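Local atomic coordinates of msDPBB_sym2 protein (Synthetic construct, PDB entry 7DWW), a protein that is of unknown function but was computationally designed to adopt the double-psi beta-barrel, a core fold of RNA polymerase. Residues A[19-24]-A[51-56]; A[5-10]-A[61-66]. One frame throughout, in Å; residues are numbered along the deposited sequence.

Contact 1: residues A[19-24]-A[51-56]; sequences KNIVRM and RVALAH
Strand 21-24 runs parallel to the second half of strand 47-54, joined to it by a ladder of backbone hydrogen bonds in the wall of a small beta barrel. The bonds pass back and forth: Arg-51 N reaches Asn-20 O at 2.9 Å, Val-22 N takes Arg-51 O, Ala-53 N takes Val-22 O and Met-24 N takes Ala-53 O. Past the last bridge Ala-55 N still finds Met-24 O at 2.8 Å, but from 62° out of the carbonyl plane, as segment 51-56 leaves the strand.

On the face that carries Ile-21, Arg-23, Arg-51 and Ala-53, the side chains meet around the small Ala-53. Ile-21 has CG2 anti to its backbone N, which brings that methyl to 3.5 Å from Ala-53 CB, while CD1 lies against Arg-51 CB. Arg-23 bends at its third torsion (79°) and folds its guanidinium over the same alanine, whose CB sits 3.5 Å above the plane toward the rim. From there NE and NH2 both point to Leu-54 O in weak, strongly bent bonds. On the other face Val-22 and Val-52 turn inward, and Met-24 SD meets Val-52 CG1 at 3.7 Å; Met-29 of helix 26-32 packs against both Met-24 and Val-52. The two strand segments lie at 42°. Strand 21-24, from the first half of the chain, thus pairs in parallel with strand 47-54, from the second, as in the interleaved double-psi beta-barrel.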
ATOM      1  N   LYS A  19       5.591  -2.420 -10.373  1.00 30.09           N
ATOM      2  CA  LYS A  19       6.510  -2.424  -9.233  1.00 29.56           C
ATOM      3  C   LYS A  19       6.202  -1.242  -8.304  1.00 31.94           C
ATOM      4  O   LYS A  19       6.500  -1.340  -7.149  1.00 27.37           O
ATOM      5  CB  LYS A  19       7.934  -2.475  -9.755  1.00 36.66           C
ATOM      6  CG  LYS A  19       8.444  -3.855 -10.126  1.00 36.61           C
ATOM      7  CD  LYS A  19       9.751  -4.125  -9.479  1.00 37.48           C
ATOM      8  CE  LYS A  19      10.432  -5.411  -9.865  1.00 46.77           C
ATOM      9  NZ  LYS A  19      11.690  -5.571  -9.097  1.00 43.01           N
ATOM     10  N   ASN A  20       5.637  -0.161  -8.836  1.00 24.30           N
ATOM     11  CA  ASN A  20       5.298   0.983  -7.987  1.00 28.85           C
ATOM     12  C   ASN A  20       3.797   1.063  -7.673  1.00 31.65           C
ATOM     13  O   ASN A  20       3.292   2.132  -7.299  1.00 31.89           O
ATOM     14  CB  ASN A  20       5.784   2.269  -8.654  1.00 26.53           C
ATOM     15  CG  ASN A  20       5.047   2.581  -9.942  1.00 24.28           C
ATOM     16  OD1 ASN A  20       4.681   1.685 -10.703  1.00 30.97           O
ATOM     17  ND2 ASN A  20       4.847   3.855 -10.191  1.00 26.92           N
ATOM     18  N   ILE A  21       3.070  -0.043  -7.807  1.00 29.03           N
ATOM     19  CA  ILE A  21       1.650  -0.100  -7.470  1.00 29.31           C
ATOM     20  C   ILE A  21       1.506  -0.788  -6.122  1.00 34.54           C
ATOM     21  O   ILE A  21       2.026  -1.894  -5.932  1.00 30.75           O
ATOM     22  CB  ILE A  21       0.846  -0.860  -8.533  1.00 35.32           C
ATOM     23  CG1 ILE A  21       0.880  -0.132  -9.872  1.00 37.28           C
ATOM     24  CG2 ILE A  21      -0.588  -1.149  -8.023  1.00 35.80           C
ATOM     25  CD1 ILE A  21       0.651   1.331  -9.741  1.00 39.55           C
ATOM     26  N   VAL A  22       0.809  -0.152  -5.203  1.00 29.59           N
ATOM     27  CA  VAL A  22       0.445  -0.800  -3.950  1.00 27.50           C
ATOM     28  C   VAL A  22      -1.050  -1.072  -3.985  1.00 27.70           C
ATOM     29  O   VAL A  22      -1.816  -0.368  -4.642  1.00 32.16           O
ATOM     30  CB  VAL A  22       0.849   0.035  -2.720  1.00 27.82           C
ATOM     31  CG1 VAL A  22       2.362   0.242  -2.708  1.00 31.81           C
ATOM     32  CG2 VAL A  22       0.117   1.361  -2.703  1.00 27.22           C
ATOM     33  N   ARG A  23      -1.478  -2.119  -3.264  1.00 28.39           N
ATOM     34  CA  ARG A  23      -2.837  -2.615  -3.369  1.00 26.70           C
ATOM     35  C   ARG A  23      -3.486  -2.585  -1.990  1.00 28.05           C
ATOM     36  O   ARG A  23      -2.929  -3.115  -1.026  1.00 23.58           O
ATOM     37  CB  ARG A  23      -2.877  -4.022  -3.977  1.00 35.77           C
ATOM     38  CG  ARG A  23      -2.138  -4.082  -5.349  1.00 41.72           C
ATOM     39  CD  ARG A  23      -2.452  -5.357  -6.155  1.00 52.28           C
ATOM     40  NE  ARG A  23      -3.743  -5.261  -6.830  1.00 57.84           N
ATOM     41  CZ  ARG A  23      -3.912  -4.755  -8.049  1.00 52.89           C
ATOM     42  NH1 ARG A  23      -2.868  -4.322  -8.735  1.00 54.21           N
ATOM     43  NH2 ARG A  23      -5.127  -4.688  -8.579  1.00 48.89           N
ATOM     44  N   MET A  24      -4.641  -1.924  -1.920  1.00 27.26           N
ATOM     45  CA  MET A  24      -5.409  -1.665  -0.707  1.00 33.34           C
ATOM     46  C   MET A  24      -6.859  -2.041  -0.965  1.00 34.31           C
ATOM     47  O   MET A  24      -7.349  -1.895  -2.086  1.00 30.83           O
ATOM     48  CB  MET A  24      -5.341  -0.179  -0.332  1.00 32.75           C
ATOM     49  CG  MET A  24      -3.944   0.335  -0.051  1.00 38.05           C
ATOM     50  SD  MET A  24      -3.950   2.147   0.031  1.00 43.43           S
ATOM     51  CE  MET A  24      -5.182   2.360   1.313  1.00 36.83           C
ATOM     52  N   ARG A  51       1.630   4.365  -6.514  1.00 29.99           N
ATOM     53  CA  ARG A  51       0.250   4.559  -7.001  1.00 30.35           C
ATOM     54  C   ARG A  51      -0.594   3.444  -6.399  1.00 33.10           C
ATOM     55  O   ARG A  51      -0.065   2.385  -6.180  1.00 33.18           O
ATOM     56  CB  ARG A  51       0.188   4.631  -8.526  1.00 32.98           C
ATOM     57  CG  ARG A  51       0.882   5.863  -9.077  1.00 38.11           C
ATOM     58  CD  ARG A  51       0.428   6.360 -10.438  1.00 40.97           C
ATOM     59  NE  ARG A  51       1.080   7.617 -10.732  1.00 42.84           N
ATOM     60  CZ  ARG A  51       0.496   8.796 -10.634  1.00 42.12           C
ATOM     61  NH1 ARG A  51      -0.764   8.874 -10.263  1.00 38.66           N
ATOM     62  NH2 ARG A  51       1.167   9.889 -10.907  1.00 42.34           N
ATOM     63  N   VAL A  52      -1.878   3.692  -6.202  1.00 28.43           N
ATOM     64  CA  VAL A  52      -2.772   2.734  -5.504  1.00 31.95           C
ATOM     65  C   VAL A  52      -3.678   1.992  -6.477  1.00 30.88           C
ATOM     66  O   VAL A  52      -4.166   2.610  -7.398  1.00 35.24           O
ATOM     67  CB  VAL A  52      -3.619   3.481  -4.458  1.00 26.61           C
ATOM     68  CG1 VAL A  52      -4.414   2.543  -3.584  1.00 31.25           C
ATOM     69  CG2 VAL A  52      -2.772   4.366  -3.595  1.00 34.87           C
ATOM     70  N   ALA A  53      -3.909   0.714  -6.200  1.00 23.27           N
ATOM     71  CA  ALA A  53      -4.844  -0.123  -6.972  1.00 31.33           C
ATOM     72  C   ALA A  53      -5.640  -1.009  -6.012  1.00 30.97           C
ATOM     73  O   ALA A  53      -5.215  -1.185  -4.897  1.00 27.60           O
ATOM     74  CB  ALA A  53      -4.107  -0.930  -7.997  1.00 29.93           C
ATOM     75  N   LEU A  54      -6.758  -1.537  -6.466  1.00 29.13           N
ATOM     76  CA  LEU A  54      -7.637  -2.341  -5.595  1.00 32.07           C
ATOM     77  C   LEU A  54      -6.979  -3.647  -5.172  1.00 41.78           C
ATOM     78  O   LEU A  54      -6.418  -4.328  -6.009  1.00 40.94           O
ATOM     79  CB  LEU A  54      -8.954  -2.619  -6.312  1.00 36.76           C
ATOM     80  CG  LEU A  54     -10.067  -1.644  -5.973  1.00 40.82           C
ATOM     81  CD1 LEU A  54     -11.300  -1.913  -6.809  1.00 39.31           C
ATOM     82  CD2 LEU A  54     -10.387  -1.707  -4.496  1.00 32.92           C
ATOM     83  N   ALA A  55      -7.150  -3.977  -3.893  1.00 55.54           N
ATOM     84  CA  ALA A  55      -6.684  -5.227  -3.275  1.00 55.47           C
ATOM     85  C   ALA A  55      -7.421  -6.373  -3.948  1.00 65.18           C
ATOM     86  O   ALA A  55      -8.559  -6.177  -4.331  1.00 61.63           O
ATOM     87  CB  ALA A  55      -7.010  -5.201  -1.815  1.00 53.64           C
ATOM     88  N   HIS A  56      -7.016  -7.620  -3.713  1.00 76.54           N
ATOM     89  CA  HIS A  56      -7.670  -8.827  -4.299  1.00 88.78           C
ATOM     90  C   HIS A  56      -9.069  -9.196  -3.774  1.00 93.12           C
ATOM     91  O   HIS A  56      -9.524 -10.291  -4.176  1.00109.19           O
ATOM     92  CB  HIS A  56      -6.707 -10.013  -4.357  1.00 93.31           C
ATOM     93  CG  HIS A  56      -5.598  -9.778  -5.321  1.00 95.34           C
ATOM     94  ND1 HIS A  56      -5.803  -9.718  -6.669  1.00100.04           N
ATOM     95  CD2 HIS A  56      -4.290  -9.534  -5.131  1.00 94.10           C
ATOM     96  CE1 HIS A  56      -4.662  -9.493  -7.269  1.00100.19           C
ATOM     97  NE2 HIS A  56      -3.723  -9.363  -6.354  1.00 96.01           N
TER

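Contact 2: residues A[5-10]-A[61-66]; sequences VIARVA and GKNIVR
In this double-psi beta-barrel, strand 4-11 pairs in parallel with the short strand 64-67, and here residues 5-10 meet the turn and strand of residues 61-66. Three backbone bonds make the ladder: Arg-8 N to Asn-63 O at 3.0 Å, Val-65 N to Arg-8 O, and Ala-10 N to Val-65 O. The axes of the two strand segments lie at 50°.

Toward the interior, Val-65 places CG1 between its own backbone N and carbonyl carbon (chi1 54°), where it meets Ala-7 CB at 4.0 Å and lies near Val-9 CG2. On the face of Arg-8, Ala-10, Ile-64 and Arg-66, Ile-64 CD1 lies 4.3 Å from Ala-10 CB and also over one face of the Arg-66 guanidinium. Arg-66 extends past Ala-10, with NH1 3.9 Å from Ala-10 CB, and that nitrogen bonds to Leu-11 O. Before the ladder begins, Asn-63 ND2 is modelled only 2.3 Å from Ile-6 O, too short for a normal hydrogen bond, so the details there are doubtful. Main-chain bonds set the pairing; the contacts of Val-65 with Ala-7 and Val-9 fill the inner side, while on the other Arg-66 combines apolar neighbours with a polar partner.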
ATOM      1  N   VAL A   5      -3.967   6.715   6.584  1.00 22.85           N
ATOM      2  CA  VAL A   5      -4.380   5.471   7.238  1.00 26.38           C
ATOM      3  C   VAL A   5      -3.126   4.677   7.597  1.00 29.40           C
ATOM      4  O   VAL A   5      -2.041   4.946   7.100  1.00 27.44           O
ATOM      5  CB  VAL A   5      -5.318   4.623   6.361  1.00 29.26           C
ATOM      6  CG1 VAL A   5      -6.565   5.383   6.042  1.00 25.03           C
ATOM      7  CG2 VAL A   5      -4.595   4.145   5.060  1.00 26.44           C
ATOM      8  N   ILE A   6      -3.283   3.699   8.489  1.00 28.41           N
ATOM      9  CA  ILE A   6      -2.195   2.828   8.921  1.00 32.16           C
ATOM     10  C   ILE A   6      -2.496   1.429   8.403  1.00 31.77           C
ATOM     11  O   ILE A   6      -3.609   0.922   8.566  1.00 33.83           O
ATOM     12  CB  ILE A   6      -2.040   2.823  10.458  1.00 34.25           C
ATOM     13  CG1 ILE A   6      -1.842   4.252  10.937  1.00 38.29           C
ATOM     14  CG2 ILE A   6      -0.956   1.888  10.906  1.00 33.41           C
ATOM     15  CD1 ILE A   6      -0.583   4.903  10.477  1.00 35.04           C
ATOM     16  N   ALA A   7      -1.507   0.800   7.791  1.00 29.64           N
ATOM     17  CA  ALA A   7      -1.708  -0.556   7.301  1.00 33.55           C
ATOM     18  C   ALA A   7      -0.451  -1.359   7.553  1.00 29.94           C
ATOM     19  O   ALA A   7       0.634  -0.801   7.760  1.00 29.36           O
ATOM     20  CB  ALA A   7      -2.056  -0.575   5.811  1.00 36.72           C
ATOM     21  N   ARG A   8      -0.605  -2.680   7.585  1.00 31.83           N
ATOM     22  CA  ARG A   8       0.524  -3.579   7.719  1.00 36.52           C
ATOM     23  C   ARG A   8       1.003  -4.019   6.346  1.00 33.38           C
ATOM     24  O   ARG A   8       0.196  -4.325   5.461  1.00 30.27           O
ATOM     25  CB  ARG A   8       0.174  -4.818   8.539  1.00 38.02           C
ATOM     26  CG  ARG A   8       1.080  -5.022   9.725  1.00 45.59           C
ATOM     27  CD  ARG A   8       0.558  -6.134  10.602  1.00 48.58           C
ATOM     28  NE  ARG A   8       0.215  -5.732  11.961  1.00 48.38           N
ATOM     29  CZ  ARG A   8       1.082  -5.420  12.922  1.00 50.10           C
ATOM     30  NH1 ARG A   8       2.384  -5.442  12.678  1.00 53.94           N
ATOM     31  NH2 ARG A   8       0.642  -5.088  14.135  1.00 48.54           N
ATOM     32  N   VAL A   9       2.318  -4.092   6.193  1.00 32.45           N
ATOM     33  CA  VAL A   9       2.921  -4.375   4.899  1.00 35.08           C
ATOM     34  C   VAL A   9       2.785  -5.868   4.620  1.00 33.65           C
ATOM     35  O   VAL A   9       3.071  -6.698   5.498  1.00 32.97           O
ATOM     36  CB  VAL A   9       4.390  -3.917   4.886  1.00 33.59           C
ATOM     37  CG1 VAL A   9       5.146  -4.431   3.649  1.00 31.61           C
ATOM     38  CG2 VAL A   9       4.453  -2.388   5.022  1.00 28.87           C
ATOM     39  N   ALA A  10       2.314  -6.212   3.425  1.00 29.36           N
ATOM     40  CA  ALA A  10       2.253  -7.581   2.932  1.00 27.86           C
ATOM     41  C   ALA A  10       2.806  -7.646   1.515  1.00 29.41           C
ATOM     42  O   ALA A  10       2.880  -6.647   0.815  1.00 27.07           O
ATOM     43  CB  ALA A  10       0.828  -8.138   2.939  1.00 28.68           C
ATOM     44  N   GLY A  61     -10.690  -7.024   5.827  1.00 83.48           N
ATOM     45  CA  GLY A  61     -10.610  -6.775   7.280  1.00 84.38           C
ATOM     46  C   GLY A  61      -9.195  -6.489   7.711  1.00 82.05           C
ATOM     47  O   GLY A  61      -9.002  -5.706   8.646  1.00 82.13           O
ATOM     48  N   LYS A  62      -8.248  -7.106   7.007  1.00 79.58           N
ATOM     49  CA  LYS A  62      -6.791  -7.153   7.308  1.00 71.21           C
ATOM     50  C   LYS A  62      -6.134  -5.794   7.503  1.00 62.39           C
ATOM     51  O   LYS A  62      -5.235  -5.722   8.305  1.00 60.24           O
ATOM     52  CB  LYS A  62      -6.081  -7.963   6.227  1.00 69.33           C
ATOM     53  CG  LYS A  62      -6.960  -8.983   5.530  1.00 72.61           C
ATOM     54  CD  LYS A  62      -6.183 -10.192   5.113  1.00 74.71           C
ATOM     55  CE  LYS A  62      -6.845 -10.984   4.013  1.00 78.30           C
ATOM     56  NZ  LYS A  62      -6.574 -12.432   4.141  1.00 81.67           N
ATOM     57  N   ASN A  63      -6.564  -4.771   6.794  1.00 61.36           N
ATOM     58  CA  ASN A  63      -5.868  -3.470   6.907  1.00 63.13           C
ATOM     59  C   ASN A  63      -4.404  -3.700   6.495  1.00 60.81           C
ATOM     60  O   ASN A  63      -3.484  -3.332   7.216  1.00 56.04           O
ATOM     61  CB  ASN A  63      -6.258  -2.699   8.169  1.00 60.26           C
ATOM     62  CG  ASN A  63      -5.280  -1.636   8.577  1.00 58.99           C
ATOM     63  OD1 ASN A  63      -4.458  -1.849   9.457  1.00 64.78           O
ATOM     64  ND2 ASN A  63      -5.332  -0.513   7.895  1.00 63.09           N
ATOM     65  N   ILE A  64      -4.222  -4.327   5.339  1.00 50.46           N
ATOM     66  CA  ILE A  64      -2.853  -4.556   4.808  1.00 46.80           C
ATOM     67  C   ILE A  64      -2.682  -3.696   3.557  1.00 42.22           C
ATOM     68  O   ILE A  64      -3.676  -3.250   3.007  1.00 35.28           O
ATOM     69  CB  ILE A  64      -2.635  -6.027   4.424  1.00 43.36           C
ATOM     70  CG1 ILE A  64      -3.784  -6.558   3.577  1.00 51.29           C
ATOM     71  CG2 ILE A  64      -2.353  -6.892   5.639  1.00 54.28           C
ATOM     72  CD1 ILE A  64      -3.480  -7.847   2.882  1.00 54.80           C
ATOM     73  N   VAL A  65      -1.429  -3.471   3.190  1.00 35.33           N
ATOM     74  CA  VAL A  65      -1.072  -2.790   1.918  1.00 27.04           C
ATOM     75  C   VAL A  65      -0.124  -3.752   1.212  1.00 28.68           C
ATOM     76  O   VAL A  65       0.881  -4.077   1.793  1.00 32.11           O
ATOM     77  CB  VAL A  65      -0.453  -1.398   2.128  1.00 29.90           C
ATOM     78  CG1 VAL A  65       0.739  -1.410   3.050  1.00 28.77           C
ATOM     79  CG2 VAL A  65      -0.088  -0.754   0.805  1.00 25.88           C
ATOM     80  N   ARG A  66      -0.492  -4.238   0.038  1.00 26.16           N
ATOM     81  CA  ARG A  66       0.372  -5.195  -0.659  1.00 29.30           C
ATOM     82  C   ARG A  66       1.342  -4.439  -1.554  1.00 31.15           C
ATOM     83  O   ARG A  66       0.936  -3.545  -2.297  1.00 25.95           O
ATOM     84  CB  ARG A  66      -0.461  -6.154  -1.497  1.00 31.89           C
ATOM     85  CG  ARG A  66      -1.146  -7.218  -0.680  1.00 40.04           C
ATOM     86  CD  ARG A  66      -1.570  -8.388  -1.526  1.00 49.22           C
ATOM     87  NE  ARG A  66      -2.409  -9.311  -0.761  1.00 52.99           N
ATOM     88  CZ  ARG A  66      -1.943 -10.264   0.037  1.00 55.48           C
ATOM     89  NH1 ARG A  66      -0.638 -10.435   0.183  1.00 45.17           N
ATOM     90  NH2 ARG A  66      -2.790 -11.064   0.683  1.00 60.92           N
TER

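In the fold
Contacts 1 and 2 lie about 11 Å apart, centre to centre, at the two ends of one mixed six-stranded sheet: 21-24 and 64-67 are its outermost strands. Along the chain the order is 4-11, 21-24, 47-54 and 64-67, so contact 1 is nested inside the loop closed by contact 2. The end strands also meet: Arg-23 O lies 2.9 Å from Arg-66 N, a probable hydrogen bond, and Val-22 and Met-24 pack on Val-65, closing the sheet into a barrel. The chain repeats one sequence at an offset of 43 residues, making the contacts counterparts: each joins strands from different halves, in keeping with a symmetric design and the pseudo-twofold double-psi barrel.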